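Local coordinates for PaaX domain-containing protein, C-domain protein (Mycobacterium tuberculosis, PDB 3KFW) that is of unknown function but is probably a PaaX-like transcriptional regulator that binds DNA through an N-terminal helix-turn-helix region, at residues 15-20 with 59-64; 193-198 with 214-219. All blocks are in the same frame, centred on the assembly; numbering follows the deposited sequence.

Contact 1. Residues 15-20 with 59-64; sequences GAHPAW and GYRLSD
The guanidinium group of R61 is sandwiched between two aromatic rings, H17 on one face and W20 on the other, while the carbonyl of P18 meets its edge. NE2 of H17 sits 3.6 Å from NE of R61, with the two planes 29° apart. On the other face CZ2 of W20 lies 3.5 Å from the same NE, its ring turned 15° from the guanidinium. The aliphatic part joins in, for CG of R61 makes a CH-pi contact 3.9 Å from the centroid of the W20 six-membered ring. A hydrogen bond from NH1 of R61 to O of P18 (3.1 Å), which uses a carbonyl lone pair and stays close to the guanidinium plane, limits the rotation of the group together with the two rings. CG of R61 stands between the backbone N and the carbonyl carbon (chi1 77°), and the extended chain then carries the group between the rings. At the edge of the H17 ring, near its plane, CD2 of H17 lies 3.4 Å from O of L62. The peptide bond before P18 is cis, consistent with the tight bend there. This surface cluster joins the 15-20 loop, between helices 5-13 and 23-30, to strand 59-62, which pairs antiparallel with strand 53-56 in a hairpin consistent with the wing of a winged-helix domain; Y60 bonds through its backbone to A21, while L62 packs against helices 5-13 and 64-77.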
ATOM      1  N   GLY A  15       5.855 -44.675  -7.487  1.00 43.51           N
ATOM      2  CA  GLY A  15       7.140 -45.326  -7.300  1.00 42.62           C
ATOM      3  C   GLY A  15       7.343 -46.568  -8.149  1.00 43.37           C
ATOM      4  O   GLY A  15       8.358 -47.252  -7.988  1.00 43.35           O
ATOM      5  N   ALA A  16       6.390 -46.884  -9.045  1.00 43.49           N
ATOM      6  CA  ALA A  16       6.535 -48.071  -9.953  1.00 43.21           C
ATOM      7  C   ALA A  16       7.654 -47.835 -10.939  1.00 42.99           C
ATOM      8  O   ALA A  16       8.591 -48.647 -11.021  1.00 44.19           O
ATOM      9  CB  ALA A  16       5.275 -48.370 -10.686  1.00 41.99           C
ATOM     10  N   HIS A  17       7.572 -46.693 -11.638  1.00 41.93           N
ATOM     11  CA  HIS A  17       8.514 -46.333 -12.700  1.00 41.12           C
ATOM     12  C   HIS A  17       9.972 -46.697 -12.332  1.00 39.81           C
ATOM     13  O   HIS A  17      10.423 -46.339 -11.269  1.00 41.03           O
ATOM     14  CB  HIS A  17       8.380 -44.861 -13.075  1.00 39.89           C
ATOM     15  CG  HIS A  17       8.939 -44.553 -14.423  1.00 43.72           C
ATOM     16  ND1 HIS A  17      10.299 -44.424 -14.654  1.00 46.00           N
ATOM     17  CD2 HIS A  17       8.336 -44.393 -15.628  1.00 42.97           C
ATOM     18  CE1 HIS A  17      10.505 -44.167 -15.934  1.00 43.21           C
ATOM     19  NE2 HIS A  17       9.331 -44.151 -16.549  1.00 45.49           N
ATOM     20  N   PRO A  18      10.709 -47.395 -13.206  1.00 38.59           N
ATOM     21  CA  PRO A  18      10.472 -47.754 -14.627  1.00 38.14           C
ATOM     22  C   PRO A  18       9.722 -49.059 -14.890  1.00 37.43           C
ATOM     23  O   PRO A  18       9.554 -49.432 -16.053  1.00 37.45           O
ATOM     24  CB  PRO A  18      11.924 -47.924 -15.188  1.00 37.11           C
ATOM     25  CG  PRO A  18      12.658 -48.529 -14.068  1.00 36.98           C
ATOM     26  CD  PRO A  18      12.063 -47.821 -12.781  1.00 38.55           C
ATOM     27  N   ALA A  19       9.341 -49.790 -13.851  1.00 37.36           N
ATOM     28  CA  ALA A  19       8.549 -51.016 -14.072  1.00 37.85           C
ATOM     29  C   ALA A  19       7.183 -50.694 -14.773  1.00 37.27           C
ATOM     30  O   ALA A  19       6.728 -49.558 -14.738  1.00 37.85           O
ATOM     31  CB  ALA A  19       8.357 -51.786 -12.750  1.00 36.88           C
ATOM     32  N   TRP A  20       6.579 -51.674 -15.433  1.00 37.10           N
ATOM     33  CA  TRP A  20       5.361 -51.478 -16.260  1.00 35.19           C
ATOM     34  C   TRP A  20       4.339 -52.276 -15.542  1.00 35.08           C
ATOM     35  O   TRP A  20       4.685 -53.286 -14.887  1.00 34.18           O
ATOM     36  CB  TRP A  20       5.501 -52.131 -17.629  1.00 34.73           C
ATOM     37  CG  TRP A  20       6.488 -51.501 -18.526  1.00 34.96           C
ATOM     38  CD1 TRP A  20       7.837 -51.784 -18.608  1.00 30.39           C
ATOM     39  CD2 TRP A  20       6.229 -50.463 -19.504  1.00 33.98           C
ATOM     40  NE1 TRP A  20       8.409 -50.977 -19.546  1.00 30.70           N
ATOM     41  CE2 TRP A  20       7.450 -50.175 -20.130  1.00 31.45           C
ATOM     42  CE3 TRP A  20       5.095 -49.726 -19.867  1.00 33.34           C
ATOM     43  CZ2 TRP A  20       7.564 -49.208 -21.133  1.00 29.21           C
ATOM     44  CZ3 TRP A  20       5.216 -48.765 -20.874  1.00 32.86           C
ATOM     45  CH2 TRP A  20       6.442 -48.515 -21.489  1.00 29.70           C
ATOM     46  N   GLY A  59       2.650 -53.065 -20.833  1.00 36.56           N
ATOM     47  CA  GLY A  59       1.476 -52.437 -20.230  1.00 36.66           C
ATOM     48  C   GLY A  59       1.612 -50.930 -20.095  1.00 37.07           C
ATOM     49  O   GLY A  59       1.697 -50.222 -21.088  1.00 37.86           O
ATOM     50  N   TYR A  60       1.656 -50.441 -18.861  1.00 36.69           N
ATOM     51  CA  TYR A  60       1.593 -49.009 -18.596  1.00 35.93           C
ATOM     52  C   TYR A  60       2.583 -48.592 -17.491  1.00 36.12           C
ATOM     53  O   TYR A  60       2.856 -49.361 -16.552  1.00 35.61           O
ATOM     54  CB  TYR A  60       0.167 -48.634 -18.184  1.00 36.21           C
ATOM     55  CG  TYR A  60      -0.938 -48.970 -19.197  1.00 34.07           C
ATOM     56  CD1 TYR A  60      -1.303 -48.053 -20.174  1.00 32.39           C
ATOM     57  CD2 TYR A  60      -1.623 -50.199 -19.158  1.00 33.23           C
ATOM     58  CE1 TYR A  60      -2.313 -48.339 -21.094  1.00 33.81           C
ATOM     59  CE2 TYR A  60      -2.684 -50.511 -20.102  1.00 30.73           C
ATOM     60  CZ  TYR A  60      -3.020 -49.572 -21.063  1.00 32.62           C
ATOM     61  OH  TYR A  60      -4.018 -49.820 -22.042  1.00 32.32           O
ATOM     62  N   ARG A  61       3.156 -47.404 -17.646  1.00 35.01           N
ATOM     63  CA  ARG A  61       3.979 -46.798 -16.640  1.00 35.41           C
ATOM     64  C   ARG A  61       3.870 -45.277 -16.898  1.00 36.27           C
ATOM     65  O   ARG A  61       3.388 -44.867 -17.966  1.00 36.75           O
ATOM     66  CB  ARG A  61       5.432 -47.300 -16.679  1.00 34.34           C
ATOM     67  CG  ARG A  61       6.234 -46.705 -17.780  1.00 36.40           C
ATOM     68  CD  ARG A  61       7.715 -47.079 -17.731  1.00 36.52           C
ATOM     69  NE  ARG A  61       8.401 -46.619 -18.934  1.00 33.52           N
ATOM     70  CZ  ARG A  61       9.670 -46.898 -19.245  1.00 33.92           C
ATOM     71  NH1 ARG A  61      10.406 -47.619 -18.405  1.00 33.37           N
ATOM     72  NH2 ARG A  61      10.213 -46.420 -20.371  1.00 25.68           N
ATOM     73  N   LEU A  62       4.241 -44.457 -15.904  1.00 36.37           N
ATOM     74  CA  LEU A  62       4.119 -42.996 -16.019  1.00 36.73           C
ATOM     75  C   LEU A  62       4.940 -42.393 -17.194  1.00 37.35           C
ATOM     76  O   LEU A  62       6.026 -42.823 -17.482  1.00 36.42           O
ATOM     77  CB  LEU A  62       4.546 -42.325 -14.676  1.00 35.65           C
ATOM     78  CG  LEU A  62       3.550 -41.920 -13.544  1.00 36.25           C
ATOM     79  CD1 LEU A  62       2.352 -42.857 -13.358  1.00 32.78           C
ATOM     80  CD2 LEU A  62       4.256 -41.676 -12.185  1.00 36.09           C
ATOM     81  N   SER A  63       4.405 -41.350 -17.810  1.00 39.31           N
ATOM     82  CA  SER A  63       5.123 -40.433 -18.696  1.00 40.62           C
ATOM     83  C   SER A  63       6.311 -39.746 -18.052  1.00 42.52           C
ATOM     84  O   SER A  63       6.254 -39.390 -16.852  1.00 43.61           O
ATOM     85  CB  SER A  63       4.170 -39.309 -19.056  1.00 40.35           C
ATOM     86  OG  SER A  63       4.613 -38.690 -20.234  1.00 41.49           O
ATOM     87  N   ASP A  64       7.345 -39.463 -18.846  1.00 43.76           N
ATOM     88  CA  ASP A  64       8.501 -38.720 -18.344  1.00 45.55           C
ATOM     89  C   ASP A  64       8.156 -37.335 -17.767  1.00 46.09           C
ATOM     90  O   ASP A  64       8.720 -36.943 -16.734  1.00 46.02           O
ATOM     91  CB  ASP A  64       9.640 -38.661 -19.366  1.00 46.19           C
ATOM     92  CG  ASP A  64      10.560 -39.905 -19.299  1.00 49.21           C
ATOM     93  OD1 ASP A  64      10.986 -40.288 -18.174  1.00 51.08           O
ATOM     94  OD2 ASP A  64      10.871 -40.498 -20.372  1.00 52.18           O
TER

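Contact 2. Residues 193-198 with 214-219; sequences RHLLTD and GLRAAY
L195, on helix 181-195, and L215, on helix 212-234, bring their CA atoms to 7.7 Å, and a type I turn from L195 to D198 then carries the first chain round so that D198 also faces the second helix. CD2 of L195 wedges between two neighbours of that helix: it lies 4.0 Å from CB of L215 and equally near NH2 of R216, standing over the centre of one guanidinium face. Beside it, CD1 of L215 meets the edge of the H194 ring at CD2, 3.9 Å away. The polar end of that histidine is occupied otherwise, since NE2 bonds to O of W164, whose ring stacks on the imidazole. D198 directs its carboxylate at R216 with CG anti to the backbone N (chi1 -171°), and its OD2 forms a salt bridge with NH2 of R216 at 2.6 Å. The two side chains cross at about a right angle, and a single N-H...O bond, met from 41° above the carboxylate plane, joins them; it is not a two-pronged, coplanar pairing. Both partners have further anchors: OD1 of D198 bonds to N of M200, and NE of R216 to O of M77. A buried carboxylate is thus met by an opposite charge and a backbone N-H, which would probably favour its ionised form, while the leucine over the guanidinium may shield the ion pair from water and strengthen it.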
ATOM      1  N   ARG A 193      -2.075 -31.668   0.080  1.00 34.11           N
ATOM      2  CA  ARG A 193      -2.504 -30.253  -0.123  1.00 35.66           C
ATOM      3  C   ARG A 193      -2.153 -29.383   1.087  1.00 34.98           C
ATOM      4  O   ARG A 193      -1.836 -28.218   0.950  1.00 34.97           O
ATOM      5  CB  ARG A 193      -4.002 -30.129  -0.470  1.00 35.63           C
ATOM      6  CG  ARG A 193      -4.295 -30.579  -1.910  1.00 38.81           C
ATOM      7  CD  ARG A 193      -5.762 -30.364  -2.302  1.00 43.91           C
ATOM      8  NE  ARG A 193      -6.600 -31.552  -2.045  1.00 45.68           N
ATOM      9  CZ  ARG A 193      -7.481 -31.646  -1.043  1.00 43.37           C
ATOM     10  NH1 ARG A 193      -7.634 -30.621  -0.215  1.00 39.17           N
ATOM     11  NH2 ARG A 193      -8.206 -32.763  -0.881  1.00 41.54           N
ATOM     12  N   HIS A 194      -2.184 -29.972   2.268  1.00 34.63           N
ATOM     13  CA  HIS A 194      -1.813 -29.236   3.427  1.00 34.95           C
ATOM     14  C   HIS A 194      -0.292 -28.991   3.518  1.00 35.00           C
ATOM     15  O   HIS A 194       0.136 -27.879   3.853  1.00 36.29           O
ATOM     16  CB  HIS A 194      -2.347 -29.902   4.684  1.00 35.09           C
ATOM     17  CG  HIS A 194      -2.402 -28.986   5.856  1.00 34.11           C
ATOM     18  ND1 HIS A 194      -2.941 -27.720   5.778  1.00 34.41           N
ATOM     19  CD2 HIS A 194      -1.983 -29.140   7.131  1.00 32.15           C
ATOM     20  CE1 HIS A 194      -2.887 -27.144   6.967  1.00 30.93           C
ATOM     21  NE2 HIS A 194      -2.314 -27.988   7.806  1.00 32.83           N
ATOM     22  N   LEU A 195       0.514 -29.991   3.236  1.00 33.61           N
ATOM     23  CA  LEU A 195       1.966 -29.782   3.236  1.00 34.04           C
ATOM     24  C   LEU A 195       2.455 -28.726   2.222  1.00 34.99           C
ATOM     25  O   LEU A 195       3.443 -28.014   2.476  1.00 36.16           O
ATOM     26  CB  LEU A 195       2.691 -31.096   3.025  1.00 32.27           C
ATOM     27  CG  LEU A 195       2.445 -32.087   4.169  1.00 31.72           C
ATOM     28  CD1 LEU A 195       2.778 -33.524   3.786  1.00 30.34           C
ATOM     29  CD2 LEU A 195       3.218 -31.671   5.412  1.00 31.39           C
ATOM     30  N   LEU A 196       1.739 -28.611   1.100  1.00 35.01           N
ATOM     31  CA  LEU A 196       2.091 -27.704   0.015  1.00 35.09           C
ATOM     32  C   LEU A 196       2.201 -26.297   0.536  1.00 35.08           C
ATOM     33  O   LEU A 196       2.974 -25.493  -0.028  1.00 35.68           O
ATOM     34  CB  LEU A 196       1.048 -27.747  -1.114  1.00 34.92           C
ATOM     35  CG  LEU A 196       1.163 -28.858  -2.188  1.00 36.13           C
ATOM     36  CD1 LEU A 196       0.078 -28.614  -3.242  1.00 35.92           C
ATOM     37  CD2 LEU A 196       2.532 -28.914  -2.846  1.00 34.63           C
ATOM     38  N   THR A 197       1.416 -26.018   1.589  1.00 33.86           N
ATOM     39  CA  THR A 197       1.381 -24.719   2.236  1.00 32.96           C
ATOM     40  C   THR A 197       2.283 -24.636   3.454  1.00 32.88           C
ATOM     41  O   THR A 197       2.256 -23.622   4.149  1.00 32.76           O
ATOM     42  CB  THR A 197      -0.067 -24.276   2.691  1.00 33.44           C
ATOM     43  OG1 THR A 197      -0.422 -24.934   3.893  1.00 30.86           O
ATOM     44  CG2 THR A 197      -1.168 -24.526   1.599  1.00 32.15           C
ATOM     45  N   ASP A 198       3.058 -25.703   3.736  1.00 32.18           N
ATOM     46  CA  ASP A 198       3.905 -25.740   4.913  1.00 29.99           C
ATOM     47  C   ASP A 198       4.910 -24.579   4.871  1.00 28.94           C
ATOM     48  O   ASP A 198       5.634 -24.414   3.863  1.00 26.54           O
ATOM     49  CB  ASP A 198       4.660 -27.055   4.961  1.00 30.24           C
ATOM     50  CG  ASP A 198       5.425 -27.273   6.306  1.00 32.84           C
ATOM     51  OD1 ASP A 198       5.804 -26.322   7.052  1.00 30.81           O
ATOM     52  OD2 ASP A 198       5.646 -28.447   6.621  1.00 36.61           O
ATOM     53  N   GLY A 214       4.569 -35.521  11.724  1.00 33.09           N
ATOM     54  CA  GLY A 214       3.425 -36.425  11.815  1.00 33.27           C
ATOM     55  C   GLY A 214       2.753 -36.533  10.453  1.00 34.03           C
ATOM     56  O   GLY A 214       2.419 -37.638  10.008  1.00 33.69           O
ATOM     57  N   LEU A 215       2.564 -35.393   9.774  1.00 34.08           N
ATOM     58  CA  LEU A 215       1.861 -35.400   8.474  1.00 34.32           C
ATOM     59  C   LEU A 215       2.697 -36.077   7.366  1.00 34.09           C
ATOM     60  O   LEU A 215       2.182 -36.884   6.629  1.00 35.04           O
ATOM     61  CB  LEU A 215       1.390 -33.999   8.080  1.00 34.35           C
ATOM     62  CG  LEU A 215       0.228 -33.327   8.857  1.00 33.62           C
ATOM     63  CD1 LEU A 215       0.281 -31.813   8.736  1.00 27.42           C
ATOM     64  CD2 LEU A 215      -1.137 -33.820   8.421  1.00 32.80           C
ATOM     65  N   ARG A 216       3.997 -35.791   7.291  1.00 33.79           N
ATOM     66  CA  ARG A 216       4.917 -36.514   6.404  1.00 32.65           C
ATOM     67  C   ARG A 216       4.980 -38.038   6.640  1.00 32.81           C
ATOM     68  O   ARG A 216       4.923 -38.802   5.646  1.00 34.66           O
ATOM     69  CB  ARG A 216       6.332 -35.907   6.457  1.00 32.16           C
ATOM     70  CG  ARG A 216       6.409 -34.622   5.726  1.00 30.86           C
ATOM     71  CD  ARG A 216       7.696 -33.854   5.940  1.00 31.38           C
ATOM     72  NE  ARG A 216       7.484 -32.561   5.296  1.00 33.15           N
ATOM     73  CZ  ARG A 216       7.199 -31.429   5.954  1.00 32.56           C
ATOM     74  NH1 ARG A 216       7.177 -31.449   7.288  1.00 25.24           N
ATOM     75  NH2 ARG A 216       6.959 -30.289   5.275  1.00 27.27           N
ATOM     76  N   ALA A 217       5.106 -38.485   7.896  1.00 31.68           N
ATOM     77  CA  ALA A 217       5.099 -39.934   8.242  1.00 31.60           C
ATOM     78  C   ALA A 217       3.816 -40.662   7.781  1.00 31.67           C
ATOM     79  O   ALA A 217       3.885 -41.776   7.226  1.00 31.82           O
ATOM     80  CB  ALA A 217       5.354 -40.176   9.735  1.00 29.94           C
ATOM     81  N   ALA A 218       2.670 -40.006   7.965  1.00 31.44           N
ATOM     82  CA  ALA A 218       1.387 -40.574   7.618  1.00 31.41           C
ATOM     83  C   ALA A 218       1.255 -40.648   6.110  1.00 32.46           C
ATOM     84  O   ALA A 218       0.704 -41.621   5.580  1.00 33.38           O
ATOM     85  CB  ALA A 218       0.283 -39.739   8.190  1.00 31.60           C
ATOM     86  N   TYR A 219       1.753 -39.629   5.409  1.00 32.39           N
ATOM     87  CA  TYR A 219       1.744 -39.676   3.950  1.00 32.25           C
ATOM     88  C   TYR A 219       2.686 -40.753   3.465  1.00 31.37           C
ATOM     89  O   TYR A 219       2.307 -41.528   2.582  1.00 31.01           O
ATOM     90  CB  TYR A 219       2.084 -38.331   3.283  1.00 32.67           C
ATOM     91  CG  TYR A 219       2.248 -38.490   1.789  1.00 34.48           C
ATOM     92  CD1 TYR A 219       3.513 -38.569   1.206  1.00 38.43           C
ATOM     93  CD2 TYR A 219       1.131 -38.624   0.951  1.00 36.88           C
ATOM     94  CE1 TYR A 219       3.667 -38.767  -0.180  1.00 38.26           C
ATOM     95  CE2 TYR A 219       1.272 -38.813  -0.423  1.00 37.65           C
ATOM     96  CZ  TYR A 219       2.534 -38.888  -0.976  1.00 39.48           C
ATOM     97  OH  TYR A 219       2.659 -39.067  -2.335  1.00 42.13           O
TER

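In the fold
The two contacts follow one another along the chain and fall in different family regions: contact 1 belongs to the N-terminal PaaX-like part, contact 2 to the C-terminal one. Their centres are 25 Å apart and their nearest atoms about 8 Å, without touching. Helix 64-77 spans the distance: its L67 packs against H17 and L62 of contact 1, whereas M77 at its far end touches L195 and Y219 of contact 2. L14, just before the 15-20 loop, also meets Y219, so that both the helix and the residue leading into the loop connect the two contacts.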